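Local atomic coordinates of phosphodiesterase (Candida albicans, PDB entry 6CPU), a protein that belongs to the phosphodiesterase family of the HD clan, largely helical proteins with a metal site, here modelled with zinc and magnesium. Residues A[133-138]-A[163-168]; A[352-357]-A[376-381]. All coordinates share one frame; numbering follows the deposited sequence.

How the interactions relate
The two contacts lie side by side, their centres 11 Å apart, and touch through Thr135, Trp134 and Met165 on one side and Pro354 and Tyr381 on the other. Interaction 1 joins the end of helix 127-135 to the start of helix 165-173; interaction 2 sets the loop 352-357 against the first turn of helix 377-394. Pro354 is the common partner: Met165 SD is 3.7 Å from Pro354 CG, Thr135 CG2 lies at the same distance from Pro354 CB, and Trp134 CE3 from Pro354 O. Met165 O also approaches Tyr381 CE2. The side chain of His353 is about 4 Å from the magnesium ion, whereas that of Met165 is about 11 Å away; interaction 1 lies farther from the metals, against the loop that carries His353.

Interaction 1 of 2, residues A[133-138]-A[163-168]; sequences NWTGTT and PTMTYI
Pro163 meets Trp134 through its carbonyl: Pro163 O lies 3.5 Å from Trp134 CD1, at the edge of the indole and near its plane. No hydrogen-bond partner for this buried oxygen is modelled, so the ring C-H edge is what it faces here. Lys268 makes a cation-pi contact with the same indole. Thr164 follows, with its methyl CG2 3.5 Å from Asn133 O. Thr164 is the N-cap residue of helix 165-173, and its OG1, between the backbone N and the carbonyl carbon (chi1 67°), caps the first turn by accepting from Tyr167 N at 3.2 Å. Thus a helix C-terminus meets a helix N-terminus: helix 127-135 closes in a Schellman motif, with Gly136 at positive phi, and Trp134 O, from its last turn, receives Met165 N at 3.0 Å. That bond is nearly straight (170° at the hydrogen) and falls on a lone pair in the carbonyl plane. Met165 CG packs against the same oxygen at 3.3 Å. With CG anti to the carbonyl carbon (chi1 -73°) and an extended second torsion, Met165 brings SD to 4.1 Å from Thr135 CG2, the two side chains side by side and pointing the same way. Met361 of helix 358-363 touches both. At Thr166 the backbone N donates to a water that in turn donates to Trp134 O at 2.9 Å, giving this carbonyl a second hydrogen bond beside the one from Met165 N.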
ATOM      1  N   ASN A 133      15.438  -2.163 -11.715  1.00 18.49           N
ATOM      2  CA  ASN A 133      16.349  -2.233 -10.559  1.00 18.88           C
ATOM      3  C   ASN A 133      15.685  -3.036  -9.435  1.00 18.55           C
ATOM      4  O   ASN A 133      16.291  -3.975  -8.894  1.00 19.33           O
ATOM      5  CB  ASN A 133      16.685  -0.858  -9.982  1.00 19.59           C
ATOM      6  CG  ASN A 133      17.480   0.049 -10.921  1.00 21.56           C
ATOM      7  OD1 ASN A 133      18.290  -0.385 -11.744  1.00 22.26           O
ATOM      8  ND2 ASN A 133      17.282   1.354 -10.733  1.00 22.48           N
ATOM      9  N   TRP A 134      14.468  -2.641  -9.070  1.00 17.11           N
ATOM     10  CA  TRP A 134      13.772  -3.244  -7.919  1.00 17.45           C
ATOM     11  C   TRP A 134      13.554  -4.734  -8.137  1.00 17.35           C
ATOM     12  O   TRP A 134      13.714  -5.524  -7.210  1.00 16.42           O
ATOM     13  CB  TRP A 134      12.419  -2.593  -7.668  1.00 18.14           C
ATOM     14  CG  TRP A 134      12.471  -1.147  -7.345  1.00 18.99           C
ATOM     15  CD1 TRP A 134      13.433  -0.485  -6.636  1.00 19.67           C
ATOM     16  CD2 TRP A 134      11.476  -0.191  -7.667  1.00 19.40           C
ATOM     17  NE1 TRP A 134      13.108   0.859  -6.533  1.00 20.08           N
ATOM     18  CE2 TRP A 134      11.908   1.060  -7.157  1.00 20.21           C
ATOM     19  CE3 TRP A 134      10.267  -0.258  -8.361  1.00 19.38           C
ATOM     20  CZ2 TRP A 134      11.159   2.223  -7.306  1.00 20.61           C
ATOM     21  CZ3 TRP A 134       9.537   0.913  -8.527  1.00 20.95           C
ATOM     22  CH2 TRP A 134       9.989   2.128  -8.005  1.00 20.20           C
ATOM     23  N   THR A 135      13.161  -5.108  -9.360  1.00 16.36           N
ATOM     24  CA  THR A 135      12.788  -6.486  -9.659  1.00 15.94           C
ATOM     25  C   THR A 135      13.988  -7.361 -10.049  1.00 16.39           C
ATOM     26  O   THR A 135      13.827  -8.572 -10.206  1.00 16.80           O
ATOM     27  CB  THR A 135      11.777  -6.552 -10.823  1.00 15.99           C
ATOM     28  OG1 THR A 135      12.347  -5.875 -11.949  1.00 17.52           O
ATOM     29  CG2 THR A 135      10.453  -5.920 -10.451  1.00 15.90           C
ATOM     30  N   GLY A 136      15.163  -6.763 -10.243  1.00 16.69           N
ATOM     31  CA  GLY A 136      16.359  -7.515 -10.634  1.00 18.10           C
ATOM     32  C   GLY A 136      16.311  -8.062 -12.052  1.00 18.92           C
ATOM     33  O   GLY A 136      16.933  -9.087 -12.355  1.00 18.31           O
ATOM     34  N   THR A 137      15.564  -7.387 -12.919  1.00 20.38           N
ATOM     35  CA  THR A 137      15.350  -7.890 -14.299  1.00 21.58           C
ATOM     36  C   THR A 137      16.156  -7.135 -15.351  1.00 24.40           C
ATOM     37  O   THR A 137      16.157  -7.533 -16.528  1.00 26.06           O
ATOM     38  CB  THR A 137      13.855  -7.890 -14.671  1.00 20.97           C
ATOM     39  OG1 THR A 137      13.299  -6.578 -14.501  1.00 20.08           O
ATOM     40  CG2 THR A 137      13.095  -8.883 -13.815  1.00 20.88           C
ATOM     41  N   THR A 138      16.843  -6.067 -14.946  1.00 26.64           N
ATOM     42  CA  THR A 138      17.724  -5.306 -15.851  1.00 30.14           C
ATOM     43  C   THR A 138      19.201  -5.274 -15.392  1.00 34.74           C
ATOM     44  O   THR A 138      19.822  -4.204 -15.320  1.00 36.22           O
ATOM     45  CB  THR A 138      17.222  -3.864 -16.035  1.00 28.53           C
ATOM     46  OG1 THR A 138      17.072  -3.231 -14.755  1.00 28.43           O
ATOM     47  CG2 THR A 138      15.892  -3.848 -16.774  1.00 28.15           C
ATOM     48  N   PRO A 163      17.892   0.076  -3.273  1.00 21.63           N
ATOM     49  CA  PRO A 163      17.493  -1.218  -2.734  1.00 22.14           C
ATOM     50  C   PRO A 163      16.733  -2.064  -3.757  1.00 22.25           C
ATOM     51  O   PRO A 163      16.047  -1.529  -4.637  1.00 23.78           O
ATOM     52  CB  PRO A 163      16.566  -0.834  -1.584  1.00 23.31           C
ATOM     53  CG  PRO A 163      15.916   0.405  -2.067  1.00 23.90           C
ATOM     54  CD  PRO A 163      17.013   1.153  -2.778  1.00 22.83           C
ATOM     55  N   THR A 164      16.900  -3.368  -3.662  1.00 21.42           N
ATOM     56  CA  THR A 164      16.150  -4.304  -4.477  1.00 20.81           C
ATOM     57  C   THR A 164      15.194  -5.079  -3.593  1.00 19.33           C
ATOM     58  O   THR A 164      15.322  -5.083  -2.357  1.00 17.81           O
ATOM     59  CB  THR A 164      17.063  -5.307  -5.166  1.00 21.77           C
ATOM     60  OG1 THR A 164      17.658  -6.148  -4.175  1.00 21.13           O
ATOM     61  CG2 THR A 164      18.123  -4.606  -5.976  1.00 22.96           C
ATOM     62  N   MET A 165      14.240  -5.745  -4.228  1.00 18.31           N
ATOM     63  CA  MET A 165      13.268  -6.549  -3.498  1.00 18.23           C
ATOM     64  C   MET A 165      13.941  -7.628  -2.658  1.00 18.64           C
ATOM     65  O   MET A 165      13.583  -7.810  -1.475  1.00 17.01           O
ATOM     66  CB  MET A 165      12.279  -7.187  -4.477  1.00 19.00           C
ATOM     67  CG  MET A 165      11.293  -6.175  -5.060  1.00 18.98           C
ATOM     68  SD  MET A 165      10.375  -6.902  -6.436  1.00 20.64           S
ATOM     69  CE  MET A 165       9.304  -8.008  -5.544  1.00 19.47           C
ATOM     70  N   THR A 166      14.914  -8.334  -3.240  1.00 18.26           N
ATOM     71  CA  THR A 166      15.599  -9.407  -2.491  1.00 19.15           C
ATOM     72  C   THR A 166      16.392  -8.858  -1.302  1.00 19.28           C
ATOM     73  O   THR A 166      16.439  -9.498  -0.235  1.00 19.59           O
ATOM     74  CB  THR A 166      16.506 -10.293  -3.372  1.00 19.87           C
ATOM     75  OG1 THR A 166      17.469  -9.493  -4.061  1.00 20.57           O
ATOM     76  CG2 THR A 166      15.663 -11.087  -4.364  1.00 19.94           C
ATOM     77  N   TYR A 167      16.970  -7.669  -1.461  1.00 19.51           N
ATOM     78  CA  TYR A 167      17.742  -7.039  -0.383  1.00 21.00           C
ATOM     79  C   TYR A 167      16.842  -6.737   0.823  1.00 20.73           C
ATOM     80  O   TYR A 167      17.197  -7.028   1.990  1.00 20.48           O
ATOM     81  CB  TYR A 167      18.406  -5.767  -0.894  1.00 22.82           C
ATOM     82  CG  TYR A 167      18.898  -4.869   0.199  1.00 25.85           C
ATOM     83  CD1 TYR A 167      20.092  -5.141   0.855  1.00 29.53           C
ATOM     84  CD2 TYR A 167      18.166  -3.762   0.593  1.00 27.87           C
ATOM     85  CE1 TYR A 167      20.542  -4.316   1.869  1.00 31.03           C
ATOM     86  CE2 TYR A 167      18.607  -2.934   1.603  1.00 31.28           C
ATOM     87  CZ  TYR A 167      19.789  -3.227   2.243  1.00 32.00           C
ATOM     88  OH  TYR A 167      20.229  -2.404   3.254  1.00 39.60           O
ATOM     89  N   ILE A 168      15.682  -6.148   0.548  1.00 18.86           N
ATOM     90  CA  ILE A 168      14.765  -5.770   1.604  1.00 20.12           C
ATOM     91  C   ILE A 168      14.194  -7.031   2.261  1.00 19.01           C
ATOM     92  O   ILE A 168      14.107  -7.108   3.482  1.00 18.57           O
ATOM     93  CB  ILE A 168      13.630  -4.861   1.086  1.00 22.42           C
ATOM     94  CG1 ILE A 168      14.212  -3.540   0.556  1.00 25.08           C
ATOM     95  CG2 ILE A 168      12.633  -4.591   2.203  1.00 24.69           C
ATOM     96  CD1 ILE A 168      13.246  -2.738  -0.308  1.00 26.73           C
TER
HETATM   97  O   HOH W   1      14.974  -8.093  -6.505  1.00 18.59           O

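Interaction 2 of 2, residues A[352-357]-A[376-381]; sequences GHPGTT and SVLESY
With CG anti to the carbonyl carbon (chi1 -68°) and an extended second torsion, Leu378 reaches from the first turn of helix 377-394 onto the loop 352-357, while Tyr381, its CG anti to the backbone N (chi1 176°), lays its ring edge beside Gly352. The two methyls of Leu378 divide the work. CD2 packs on the proline ring, 3.9 Å from Pro354 CD; CD1 fits between the His353 imidazole and the backbone farther along, 3.9 Å from His353 NE2 and 3.8 Å from Thr357 C. The imidazole and the leucine side chain cross at about a right angle. Within the loop, Gly355 N donates to His353 ND1 at 3.1 Å, nearly in the ring plane, which restrains the ring's rotation, and His274 stacks on it. Gly352 O comes 3.4 Å from Tyr381 CE1 at the edge of the phenol and accepts from a water 2.8 Å away. In this HD-clan phosphodiesterase the loop follows the zinc ligands His349 and Asp350. Asn358, just past the loop, bonds Leu378 N and Glu379 OE1, but between the two segments no direct hydrogen bond forms. Their contact is mainly apolar, and it buries Thr356 OG1 with no partner in the model.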
ATOM      1  N   GLY A 352       5.299  -2.931  -0.944  1.00 17.10           N
ATOM      2  CA  GLY A 352       6.551  -3.106  -1.677  1.00 16.67           C
ATOM      3  C   GLY A 352       6.334  -3.478  -3.128  1.00 15.83           C
ATOM      4  O   GLY A 352       7.263  -3.826  -3.807  1.00 14.90           O
ATOM      5  N   HIS A 353       5.098  -3.404  -3.607  1.00 15.95           N
ATOM      6  CA  HIS A 353       4.777  -3.863  -4.963  1.00 16.26           C
ATOM      7  C   HIS A 353       5.594  -3.048  -5.950  1.00 15.88           C
ATOM      8  O   HIS A 353       5.596  -1.837  -5.857  1.00 17.29           O
ATOM      9  CB  HIS A 353       3.269  -3.710  -5.208  1.00 16.33           C
ATOM     10  CG  HIS A 353       2.744  -4.459  -6.394  1.00 16.60           C
ATOM     11  ND1 HIS A 353       3.121  -4.160  -7.681  1.00 17.11           N
ATOM     12  CD2 HIS A 353       1.816  -5.440  -6.495  1.00 16.58           C
ATOM     13  CE1 HIS A 353       2.477  -4.944  -8.526  1.00 17.22           C
ATOM     14  NE2 HIS A 353       1.680  -5.733  -7.835  1.00 17.19           N
ATOM     15  N   PRO A 354       6.332  -3.699  -6.873  1.00 15.92           N
ATOM     16  CA  PRO A 354       7.248  -2.999  -7.768  1.00 16.72           C
ATOM     17  C   PRO A 354       6.618  -2.487  -9.077  1.00 18.20           C
ATOM     18  O   PRO A 354       7.306  -1.892  -9.898  1.00 19.13           O
ATOM     19  CB  PRO A 354       8.280  -4.081  -8.098  1.00 16.85           C
ATOM     20  CG  PRO A 354       7.459  -5.311  -8.139  1.00 16.16           C
ATOM     21  CD  PRO A 354       6.450  -5.159  -7.041  1.00 16.49           C
ATOM     22  N   GLY A 355       5.333  -2.716  -9.247  1.00 18.60           N
ATOM     23  CA  GLY A 355       4.598  -2.229 -10.410  1.00 19.35           C
ATOM     24  C   GLY A 355       4.574  -3.231 -11.566  1.00 19.66           C
ATOM     25  O   GLY A 355       4.320  -2.844 -12.704  1.00 20.33           O
ATOM     26  N   THR A 356       4.844  -4.507 -11.281  1.00 19.52           N
ATOM     27  CA  THR A 356       4.810  -5.579 -12.299  1.00 19.98           C
ATOM     28  C   THR A 356       3.663  -6.575 -12.022  1.00 20.41           C
ATOM     29  O   THR A 356       2.641  -6.196 -11.481  1.00 22.40           O
ATOM     30  CB  THR A 356       6.196  -6.277 -12.416  1.00 20.49           C
ATOM     31  OG1 THR A 356       6.519  -6.901 -11.178  1.00 20.64           O
ATOM     32  CG2 THR A 356       7.271  -5.298 -12.752  1.00 20.26           C
ATOM     33  N   THR A 357       3.801  -7.831 -12.437  1.00 20.07           N
ATOM     34  CA  THR A 357       2.803  -8.871 -12.221  1.00 20.70           C
ATOM     35  C   THR A 357       3.538 -10.171 -11.954  1.00 20.68           C
ATOM     36  O   THR A 357       4.713 -10.287 -12.316  1.00 21.32           O
ATOM     37  CB  THR A 357       1.953  -9.128 -13.495  1.00 21.40           C
ATOM     38  OG1 THR A 357       2.825  -9.532 -14.563  1.00 20.20           O
ATOM     39  CG2 THR A 357       1.185  -7.888 -13.920  1.00 21.70           C
ATOM     40  N   SER A 376       2.948 -17.873  -6.070  1.00 23.49           N
ATOM     41  CA  SER A 376       2.446 -16.656  -5.392  1.00 23.18           C
ATOM     42  C   SER A 376       3.572 -15.677  -5.115  1.00 21.45           C
ATOM     43  O   SER A 376       3.768 -15.272  -3.972  1.00 20.73           O
ATOM     44  CB  SER A 376       1.767 -17.022  -4.062  1.00 25.34           C
ATOM     45  OG  SER A 376       0.661 -17.878  -4.258  1.00 27.16           O
ATOM     46  N   VAL A 377       4.295 -15.288  -6.164  1.00 19.14           N
ATOM     47  CA  VAL A 377       5.601 -14.620  -6.008  1.00 19.55           C
ATOM     48  C   VAL A 377       5.461 -13.275  -5.281  1.00 19.20           C
ATOM     49  O   VAL A 377       6.035 -13.076  -4.215  1.00 19.65           O
ATOM     50  CB  VAL A 377       6.296 -14.425  -7.374  1.00 18.81           C
ATOM     51  CG1 VAL A 377       7.525 -13.522  -7.271  1.00 19.18           C
ATOM     52  CG2 VAL A 377       6.661 -15.778  -7.985  1.00 19.35           C
ATOM     53  N   LEU A 378       4.686 -12.360  -5.858  1.00 18.45           N
ATOM     54  CA  LEU A 378       4.547 -11.039  -5.275  1.00 18.58           C
ATOM     55  C   LEU A 378       3.811 -11.090  -3.946  1.00 18.51           C
ATOM     56  O   LEU A 378       4.195 -10.394  -3.010  1.00 17.24           O
ATOM     57  CB  LEU A 378       3.887 -10.056  -6.257  1.00 19.18           C
ATOM     58  CG  LEU A 378       4.723  -9.698  -7.483  1.00 19.48           C
ATOM     59  CD1 LEU A 378       3.943  -8.805  -8.447  1.00 19.89           C
ATOM     60  CD2 LEU A 378       6.042  -9.033  -7.093  1.00 20.17           C
ATOM     61  N   GLU A 379       2.814 -11.960  -3.829  1.00 19.12           N
ATOM     62  CA  GLU A 379       2.029 -12.037  -2.600  1.00 20.20           C
ATOM     63  C   GLU A 379       2.863 -12.590  -1.436  1.00 18.86           C
ATOM     64  O   GLU A 379       2.680 -12.194  -0.276  1.00 17.82           O
ATOM     65  CB  GLU A 379       0.759 -12.881  -2.806  1.00 21.41           C
ATOM     66  CG  GLU A 379      -0.242 -12.281  -3.794  1.00 22.48           C
ATOM     67  CD  GLU A 379       0.111 -12.505  -5.262  1.00 24.31           C
ATOM     68  OE1 GLU A 379       1.016 -13.314  -5.581  1.00 24.29           O
ATOM     69  OE2 GLU A 379      -0.520 -11.860  -6.128  1.00 25.46           O
ATOM     70  N   SER A 380       3.739 -13.543  -1.734  1.00 18.61           N
ATOM     71  CA  SER A 380       4.661 -14.047  -0.719  1.00 18.88           C
ATOM     72  C   SER A 380       5.567 -12.928  -0.201  1.00 17.72           C
ATOM     73  O   SER A 380       5.801 -12.806   0.996  1.00 18.11           O
ATOM     74  CB  SER A 380       5.497 -15.190  -1.276  1.00 19.76           C
ATOM     75  OG  SER A 380       4.668 -16.255  -1.723  1.00 19.97           O
ATOM     76  N   TYR A 381       6.070 -12.129  -1.129  1.00 17.20           N
ATOM     77  CA  TYR A 381       6.882 -10.951  -0.858  1.00 17.94           C
ATOM     78  C   TYR A 381       6.116  -9.926  -0.000  1.00 17.02           C
ATOM     79  O   TYR A 381       6.602  -9.490   1.052  1.00 15.82           O
ATOM     80  CB  TYR A 381       7.343 -10.348  -2.198  1.00 18.98           C
ATOM     81  CG  TYR A 381       8.123  -9.062  -2.071  1.00 20.50           C
ATOM     82  CD1 TYR A 381       7.535  -7.808  -2.315  1.00 22.82           C
ATOM     83  CD2 TYR A 381       9.459  -9.104  -1.724  1.00 21.86           C
ATOM     84  CE1 TYR A 381       8.301  -6.640  -2.209  1.00 24.00           C
ATOM     85  CE2 TYR A 381      10.204  -7.960  -1.604  1.00 23.56           C
ATOM     86  CZ  TYR A 381       9.643  -6.745  -1.832  1.00 23.86           C
ATOM     87  OH  TYR A 381      10.495  -5.659  -1.667  1.00 28.78           O
TER
HETATM   88  O   HOH W   2       9.757  -3.451  -2.599  1.00 30.92           O